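Local structure of uncharacterized protein CGL0972 (2VQG) at residues A32-E37 and R42-A47; G23-G28 and C81-A86; E46-K51 and A72-R77. The protein probably acts as an alpha-helical, anion-specific porin that lets anions cross the outer layer of the cell envelope of Corynebacterium glutamicum. All coordinates share one frame; numbering follows the deposited sequence. Where two conformers were deposited one is given.

Contact 1 (A32-E37 and R42-A47); sequences AGVLEE and RELAEA. With ZN (zinc ion), chain O; ZN (zinc ion), chain K.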
loop_
_atom_site.group_PDB
_atom_site.type_symbol
_atom_site.label_atom_id
_atom_site.label_comp_id
_atom_site.label_asym_id
_atom_site.label_seq_id
_atom_site.Cartn_x
_atom_site.Cartn_y
_atom_site.Cartn_z
ATOM N N ALA A 32 -2.478 -7.599 7.041
ATOM C CA ALA A 32 -3.366 -7.623 5.884
ATOM C C ALA A 32 -2.856 -8.548 4.770
ATOM O O ALA A 32 -3.577 -8.788 3.774
ATOM C CB ALA A 32 -3.563 -6.204 5.345
ATOM N N GLY A 33 -1.645 -9.070 4.932
ATOM C CA GLY A 33 -1.061 -10.019 3.979
ATOM C C GLY A 33 -0.559 -9.406 2.680
ATOM O O GLY A 33 -0.473 -10.104 1.671
ATOM N N VAL A 34 -0.243 -8.106 2.692
ATOM C CA VAL A 34 0.188 -7.401 1.472
ATOM C C VAL A 34 1.670 -7.012 1.478
ATOM O O VAL A 34 2.292 -6.892 0.417
ATOM C CB VAL A 34 -0.682 -6.150 1.137
ATOM C CG1 VAL A 34 -2.133 -6.538 0.812
ATOM C CG2 VAL A 34 -0.644 -5.091 2.277
ATOM N N LEU A 35 2.249 -6.842 2.662
ATOM C CA LEU A 35 3.660 -6.468 2.755
ATOM C C LEU A 35 4.546 -7.672 2.986
ATOM O O LEU A 35 4.246 -8.498 3.865
ATOM C CB LEU A 35 3.874 -5.456 3.893
ATOM C CG LEU A 35 5.290 -4.932 4.164
ATOM C CD1 LEU A 35 5.826 -4.129 2.996
ATOM C CD2 LEU A 35 5.229 -4.067 5.409
ATOM N N GLU A 36 5.623 -7.749 2.199
ATOM C CA GLU A 36 6.677 -8.748 2.377
ATOM C C GLU A 36 8.097 -8.216 2.120
ATOM O O GLU A 36 8.297 -7.036 1.817
ATOM C CB GLU A 36 6.416 -9.960 1.501
ATOM C CG GLU A 36 6.590 -9.714 0.011
ATOM C CD GLU A 36 6.014 -10.847 -0.797
ATOM O OE1 GLU A 36 5.074 -11.512 -0.282
ATOM O OE2 GLU A 36 6.486 -11.084 -1.943
ATOM N N GLU A 37 9.059 -9.135 2.211
ATOM C CA GLU A 37 10.475 -8.845 2.204
ATOM C C GLU A 37 11.022 -8.608 0.793
ATOM O O GLU A 37 10.651 -9.306 -0.157
ATOM C CB GLU A 37 11.204 -10.017 2.855
ATOM C CG GLU A 37 12.611 -9.712 3.293
ATOM C CD GLU A 37 12.650 -8.564 4.266
ATOM O OE1 GLU A 37 11.722 -8.471 5.105
ATOM O OE2 GLU A 37 13.597 -7.749 4.183
ATOM N N ARG A 42 6.091 -0.988 -6.413
ATOM C CA ARG A 42 5.107 -1.472 -7.381
ATOM C C ARG A 42 4.409 -2.763 -6.942
ATOM O O ARG A 42 3.194 -2.906 -7.120
ATOM C CB ARG A 42 5.775 -1.673 -8.752
ATOM C CG ARG A 42 4.790 -1.724 -9.908
ATOM C CD ARG A 42 5.471 -2.057 -11.232
ATOM N NE ARG A 42 5.968 -0.877 -11.950
ATOM C CZ ARG A 42 7.259 -0.575 -12.137
ATOM N NH1 ARG A 42 8.213 -1.359 -11.651
ATOM N NH2 ARG A 42 7.599 0.516 -12.820
ATOM N N GLU A 43 5.180 -3.688 -6.374
ATOM C CA GLU A 43 4.665 -4.987 -5.913
ATOM C C GLU A 43 3.697 -4.836 -4.744
ATOM O O GLU A 43 2.644 -5.481 -4.705
ATOM C CB GLU A 43 5.805 -5.901 -5.486
ATOM C CG GLU A 43 6.741 -6.285 -6.640
ATOM C CD GLU A 43 7.918 -7.150 -6.202
ATOM O OE1 GLU A 43 8.419 -7.002 -5.055
ATOM O OE2 GLU A 43 8.348 -7.988 -7.032
ATOM N N LEU A 44 4.062 -3.984 -3.790
ATOM C CA LEU A 44 3.130 -3.695 -2.690
ATOM C C LEU A 44 1.824 -3.072 -3.202
ATOM O O LEU A 44 0.733 -3.446 -2.754
ATOM C CB LEU A 44 3.790 -2.793 -1.626
ATOM C CG LEU A 44 2.877 -2.293 -0.488
ATOM C CD1 LEU A 44 2.236 -3.446 0.279
ATOM C CD2 LEU A 44 3.652 -1.392 0.488
ATOM N N ALA A 45 1.934 -2.091 -4.094
ATOM C CA ALA A 45 0.745 -1.430 -4.632
ATOM C C ALA A 45 -0.159 -2.467 -5.294
ATOM O O ALA A 45 -1.373 -2.441 -5.116
ATOM C CB ALA A 45 1.128 -0.355 -5.630
ATOM N N GLU A 46 0.448 -3.383 -6.049
ATOM C CA GLU A 46 -0.315 -4.434 -6.731
ATOM C C GLU A 46 -0.979 -5.378 -5.758
ATOM O O GLU A 46 -2.118 -5.801 -5.972
ATOM C CB GLU A 46 0.581 -5.229 -7.669
ATOM C CG GLU A 46 1.016 -4.409 -8.835
ATOM C CD GLU A 46 1.731 -5.220 -9.888
ATOM O OE1 GLU A 46 2.371 -6.255 -9.555
ATOM O OE2 GLU A 46 1.660 -4.793 -11.056
ATOM N N ALA A 47 -0.264 -5.705 -4.685
ATOM C CA ALA A 47 -0.806 -6.580 -3.670
ATOM C C ALA A 47 -1.978 -5.929 -2.935
ATOM O O ALA A 47 -2.993 -6.602 -2.668
ATOM C CB ALA A 47 0.287 -7.037 -2.700
HETATM ZN ZN ZN O . 4.658 -12.589 -2.159
HETATM ZN ZN ZN K . 13.209 -6.118 5.660
HETATM O O HOH W 1 6.225 -13.207 -3.936
#
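Leu44 meets Val34 because its CG stands anti to the backbone N (chi1 174°), a rotation that swings the branched end of the side chain off helix 41-52 and toward the backbone of the 32-37 loop. Val34, with chi1 at -64°, spreads its two methyls over different partners: CG1 lies anti to the carbonyl carbon and faces the backbone of Ala47, while CG2 meets the leucine. The two side chains slant across each other, CG2 of Val34 lying 3.9 Å from CD1 of Leu44. That same leucine methyl also reaches the loop backbone, 3.4 Å from Val34 O, an oxygen that is not left to apolar neighbours alone, since the side-chain amide of Gln39 donates a hydrogen bond to it. One turn further along the helix, Ala47 is small enough for the backbones to draw close, and its CB rests 4.1 Å from Val34 CB. Val34 CG1 sits 3.6 Å from Ala47 O, again a van der Waals approach to a helix carbonyl. Leu35 adds a looser touch, its CD1 being 4.3 Å from Leu44 CD2. Beyond this apolar patch the loop turns polar. Glu36 grips one zinc ion with both carboxylate oxygens, OE1 at 2.2 Å and OE2 at 2.4 Å, and a water is a further ligand of the same ion. Glu37 holds a second zinc ion through OE2 at 2.2 Å. No hydrogen bond links the two segments, so apolar contact carries the join. The arrangement is that of a helix-loop-helix connection: a Schellman motif, with Gly33 at positive phi, ends helix 19-31, and Val34 then plugs the loop onto the next helix of this all-alpha porin-family fold.

Contact 2 (G23-G28 and C81-A86); sequences GILEGG and CGLVKA. With ZN (zinc ion), chain J.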
loop_
_atom_site.group_PDB
_atom_site.type_symbol
_atom_site.label_atom_id
_atom_site.label_comp_id
_atom_site.label_asym_id
_atom_site.label_seq_id
_atom_site.Cartn_x
_atom_site.Cartn_y
_atom_site.Cartn_z
ATOM N N GLY A 23 5.546 2.200 12.064
ATOM C CA GLY A 23 5.435 0.844 12.616
ATOM C C GLY A 23 3.996 0.332 12.657
ATOM O O GLY A 23 3.753 -0.872 12.519
ATOM N N ILE A 24 3.040 1.222 12.922
ATOM C CA ILE A 24 1.617 0.845 12.820
ATOM C C ILE A 24 1.279 0.485 11.354
ATOM O O ILE A 24 0.596 -0.511 11.076
ATOM C CB ILE A 24 0.713 2.004 13.322
ATOM C CG1 ILE A 24 0.933 2.189 14.824
ATOM C CG2 ILE A 24 -0.804 1.748 12.938
ATOM C CD1 ILE A 24 0.253 3.460 15.393
ATOM N N LEU A 25 1.744 1.310 10.424
ATOM C CA LEU A 25 1.543 1.044 9.007
ATOM C C LEU A 25 2.145 -0.324 8.648
ATOM O O LEU A 25 1.499 -1.142 7.972
ATOM C CB LEU A 25 2.184 2.143 8.155
ATOM C CG LEU A 25 2.171 1.921 6.636
ATOM C CD1 LEU A 25 0.733 1.872 6.136
ATOM C CD2 LEU A 25 2.944 3.028 5.916
ATOM N N GLU A 26 3.366 -0.578 9.124
ATOM C CA GLU A 26 4.064 -1.830 8.744
ATOM C C GLU A 26 3.331 -3.059 9.326
ATOM O O GLU A 26 3.082 -4.031 8.599
ATOM C CB GLU A 26 5.517 -1.816 9.199
ATOM C CG GLU A 26 6.209 -3.140 8.851
ATOM C CD GLU A 26 7.693 -3.142 9.071
ATOM O OE1 GLU A 26 8.265 -2.283 9.778
ATOM O OE2 GLU A 26 8.308 -4.075 8.528
ATOM N N GLY A 27 2.979 -3.004 10.619
ATOM C CA GLY A 27 2.202 -4.086 11.259
ATOM C C GLY A 27 0.890 -4.317 10.508
ATOM O O GLY A 27 0.522 -5.459 10.167
ATOM N N GLY A 28 0.187 -3.229 10.211
ATOM C CA GLY A 28 -1.121 -3.356 9.549
ATOM C C GLY A 28 -1.014 -3.974 8.151
ATOM O O GLY A 28 -1.851 -4.807 7.787
ATOM N N CYS A 81 8.149 5.403 4.606
ATOM C CA CYS A 81 8.389 4.772 5.910
ATOM C C CYS A 81 9.538 3.750 5.903
ATOM O O CYS A 81 9.797 3.117 6.933
ATOM C CB CYS A 81 7.094 4.091 6.433
ATOM S SG CYS A 81 5.955 5.205 7.220
ATOM N N GLY A 82 10.174 3.579 4.742
ATOM C CA GLY A 82 11.303 2.652 4.537
ATOM C C GLY A 82 10.935 1.180 4.501
ATOM O O GLY A 82 11.788 0.326 4.757
ATOM N N LEU A 83 9.676 0.884 4.150
ATOM C CA LEU A 83 9.137 -0.476 4.189
ATOM C C LEU A 83 9.282 -1.257 2.880
ATOM O O LEU A 83 9.223 -2.490 2.880
ATOM C CB LEU A 83 7.652 -0.423 4.613
ATOM C CG LEU A 83 7.339 0.367 5.892
ATOM C CD1 LEU A 83 5.845 0.315 6.255
ATOM C CD2 LEU A 83 8.210 -0.124 7.076
ATOM N N VAL A 84 9.463 -0.547 1.773
ATOM C CA VAL A 84 9.622 -1.144 0.450
ATOM C C VAL A 84 10.681 -0.374 -0.336
ATOM O O VAL A 84 10.986 0.779 -0.006
ATOM C CB VAL A 84 8.284 -1.186 -0.360
ATOM C CG1 VAL A 84 7.252 -2.103 0.326
ATOM C CG2 VAL A 84 7.705 0.201 -0.576
ATOM N N LYS A 85 11.224 -1.023 -1.366
ATOM C CA LYS A 85 12.224 -0.432 -2.262
ATOM C C LYS A 85 11.613 0.454 -3.349
ATOM O O LYS A 85 10.509 0.185 -3.840
ATOM C CB LYS A 85 13.039 -1.541 -2.937
ATOM C CG LYS A 85 13.822 -2.439 -1.990
ATOM C CD LYS A 85 14.696 -3.436 -2.769
ATOM C CE LYS A 85 13.886 -4.637 -3.224
ATOM N NZ LYS A 85 14.711 -5.676 -3.900
ATOM N N ALA A 86 12.351 1.497 -3.741
ATOM C CA ALA A 86 11.982 2.349 -4.888
ATOM C C ALA A 86 12.061 1.589 -6.247
ATOM O O ALA A 86 12.831 0.586 -6.312
ATOM C CB ALA A 86 12.919 3.570 -4.930
HETATM ZN ZN ZN J . 10.135 -4.551 8.891
#
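Leu83 lies across Leu25 and Glu26 just after a Schellman motif, in which Gly82 takes positive phi and ends helix 61-80; the chain leaving that helix is thereby laid against helix 19-31. The apolar part comes first. Leu25 extends CD2 between two partners, 4.0 Å from Leu83 CD1 and 3.9 Å from the sulfur SG of Cys81. With chi1 at -52°, Leu83 points its fork at the helix, and CD1 settles 3.6 Å from Glu26 CB. Leu35 of the 32-37 loop also packs on Glu26.

A covalent bond reinforces this packing: Cys81 SG forms a disulfide with Cys22, one turn before Glu26 on the same helix, so the sulfur that Leu25 touches is itself fixed to helix 19-31.

Metal binding is the third kind. The Glu26 chain is drawn out to nearly full length (chi1 178°, chi2 171°), which carries the carboxylate past the leucine to a zinc ion, of which it is one of the ligands. Its two oxygens are used differently: OE1 lies 3.5 Å from Leu83 CD2, whereas OE2 binds the zinc ion at 1.9 Å.

Contact 3 (E46-K51 and A72-R77); sequences EAIAAK and AALADR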
loop_
_atom_site.group_PDB
_atom_site.type_symbol
_atom_site.label_atom_id
_atom_site.label_comp_id
_atom_site.label_asym_id
_atom_site.label_seq_id
_atom_site.Cartn_x
_atom_site.Cartn_y
_atom_site.Cartn_z
ATOM N N GLU A 46 0.448 -3.383 -6.049
ATOM C CA GLU A 46 -0.315 -4.434 -6.731
ATOM C C GLU A 46 -0.979 -5.378 -5.758
ATOM O O GLU A 46 -2.118 -5.801 -5.972
ATOM C CB GLU A 46 0.581 -5.229 -7.669
ATOM C CG GLU A 46 1.016 -4.409 -8.835
ATOM C CD GLU A 46 1.731 -5.220 -9.888
ATOM O OE1 GLU A 46 2.371 -6.255 -9.555
ATOM O OE2 GLU A 46 1.660 -4.793 -11.056
ATOM N N ALA A 47 -0.264 -5.705 -4.685
ATOM C CA ALA A 47 -0.806 -6.580 -3.670
ATOM C C ALA A 47 -1.978 -5.929 -2.935
ATOM O O ALA A 47 -2.993 -6.602 -2.668
ATOM C CB ALA A 47 0.287 -7.037 -2.700
ATOM N N ILE A 48 -1.848 -4.637 -2.608
ATOM C CA ILE A 48 -2.958 -3.901 -1.972
ATOM C C ILE A 48 -4.184 -3.872 -2.909
ATOM O O ILE A 48 -5.312 -4.209 -2.506
ATOM C CB ILE A 48 -2.540 -2.462 -1.589
ATOM C CG1 ILE A 48 -1.461 -2.505 -0.492
ATOM C CG2 ILE A 48 -3.790 -1.640 -1.116
ATOM C CD1 ILE A 48 -0.774 -1.136 -0.245
ATOM N N ALA A 49 -3.951 -3.519 -4.171
ATOM C CA ALA A 49 -5.049 -3.460 -5.152
ATOM C C ALA A 49 -5.773 -4.804 -5.286
ATOM O O ALA A 49 -7.002 -4.857 -5.369
ATOM C CB ALA A 49 -4.503 -3.004 -6.549
ATOM N N ALA A 50 -5.009 -5.890 -5.326
ATOM C CA ALA A 50 -5.594 -7.219 -5.465
ATOM C C ALA A 50 -6.544 -7.503 -4.292
ATOM O O ALA A 50 -7.655 -8.018 -4.495
ATOM C CB ALA A 50 -4.529 -8.254 -5.553
ATOM N N LYS A 51 -6.117 -7.139 -3.078
ATOM C CA LYS A 51 -6.951 -7.371 -1.894
ATOM C C LYS A 51 -8.117 -6.373 -1.788
ATOM O O LYS A 51 -9.105 -6.641 -1.081
ATOM C CB LYS A 51 -6.111 -7.324 -0.614
ATOM C CG LYS A 51 -5.024 -8.392 -0.513
ATOM C CD LYS A 51 -5.608 -9.772 -0.411
ATOM C CE LYS A 51 -4.507 -10.829 -0.159
ATOM N NZ LYS A 51 -4.151 -10.900 1.274
ATOM N N ALA A 72 -1.700 2.653 -4.816
ATOM C CA ALA A 72 -0.456 3.332 -5.207
ATOM C C ALA A 72 -0.027 4.325 -4.137
ATOM O O ALA A 72 1.156 4.364 -3.761
ATOM C CB ALA A 72 -0.614 4.037 -6.559
ATOM N N ALA A 73 -0.977 5.130 -3.660
ATOM C CA ALA A 73 -0.699 6.138 -2.634
ATOM C C ALA A 73 -0.237 5.514 -1.327
ATOM O O ALA A 73 0.657 6.050 -0.662
ATOM C CB ALA A 73 -1.925 7.008 -2.393
ATOM N N LEU A 74 -0.854 4.393 -0.946
ATOM C CA LEU A 74 -0.483 3.717 0.297
ATOM C C LEU A 74 0.919 3.091 0.187
ATOM O O LEU A 74 1.718 3.149 1.138
ATOM C CB LEU A 74 -1.577 2.704 0.688
ATOM C CG LEU A 74 -1.509 2.055 2.067
ATOM C CD1 LEU A 74 -1.330 3.069 3.188
ATOM C CD2 LEU A 74 -2.777 1.169 2.289
ATOM N N ALA A 75 1.249 2.552 -0.991
ATOM C CA ALA A 75 2.554 1.952 -1.201
ATOM C C ALA A 75 3.612 3.037 -1.174
ATOM O O ALA A 75 4.711 2.813 -0.654
ATOM C CB ALA A 75 2.601 1.185 -2.513
ATOM N N ASP A 76 3.272 4.212 -1.711
ATOM C CA ASP A 76 4.153 5.397 -1.603
ATOM C C ASP A 76 4.441 5.750 -0.134
ATOM O O ASP A 76 5.592 6.040 0.212
ATOM C CB ASP A 76 3.547 6.620 -2.292
ATOM C CG ASP A 76 3.665 6.565 -3.817
ATOM O OD1 ASP A 76 4.362 5.662 -4.339
ATOM O OD2 ASP A 76 3.082 7.448 -4.485
ATOM N N ARG A 77 3.401 5.756 0.706
ATOM C CA ARG A 77 3.588 6.052 2.124
ATOM C C ARG A 77 4.463 4.992 2.805
ATOM O O ARG A 77 5.319 5.339 3.629
ATOM C CB ARG A 77 2.244 6.278 2.831
ATOM C CG ARG A 77 1.437 7.390 2.145
ATOM C CD ARG A 77 0.229 7.870 2.942
ATOM N NE ARG A 77 -0.868 6.906 2.973
ATOM C CZ ARG A 77 -1.853 6.827 2.075
ATOM N NH1 ARG A 77 -1.905 7.650 1.034
ATOM N NH2 ARG A 77 -2.799 5.918 2.231
#
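Ile48 reaches from helix 41-52 to Leu74 and Ala75 on helix 61-80, a helix-to-helix packing near the centre of a small all-alpha fold. The isoleucine gives up the most surface of the three, and a single methyl does the touching. Its CG1 is anti to the carbonyl carbon (chi1 -66°), and with chi2 at 168° the chain runs on straight, so that CD1 projects across the gap. The reach is needed, for the nearest CA atoms, those of Ile48 and Ala75, are 8.1 Å apart.

Leu74 receives the methyl along its flank. The two side chains cross at about a right angle, and CD1 of Ile48 is 4.0 Å from CB, from CG and from CD2 of Leu74, a spread that makes the contact broadside. The extended first torsion of Leu74 (chi1 -170°) turns CG away from the backbone N, the leucine fork stands up beside the methyl, and its other branch, CD1, touches Leu25 of helix 19-31; one residue thus meets two helices.

Ala75 supplies the third surface. Its CB points toward the other helix but stays 4.7 Å from the nearest side-chain atom there, CD1 of Ile48, and it packs also on Leu44 and Ala45, one turn earlier on helix 41-52. No hydrogen bond passes between the two segments. The helix pair has polar ties just beyond this patch, where Asn67 ND2 donates to Ala49 O and Asn41 ND2 to Asp76 OD1. Ile48 is further flanked by Val34 from the loop and by Ala71. The isoleucine methyl also reaches the backbone, with Ile48 CD1 4.3 Å from Ala75 N.

Contact 3 lies nearest the centre of the chain and is purely apolar, whereas contact 2 is a surface contact in which a disulfide and a zinc ligand accompany the leucines. Contact 1 stands between them: buried at Val34 and Leu44, metal-binding at its outer end. Contacts 1 and 3 share helix 41-52, Ala47 serving contact 1 and the next residue, Ile48, contact 3, and both contact 2 and contact 3 use helix 61-80 or the chain just after it. Along the sequence, contact 2 closes the long loop within which the other two are nested. Val84 helps to join the three, its CG1 packing on Leu35 and Leu44 and its CG2 lying near Ala75 O.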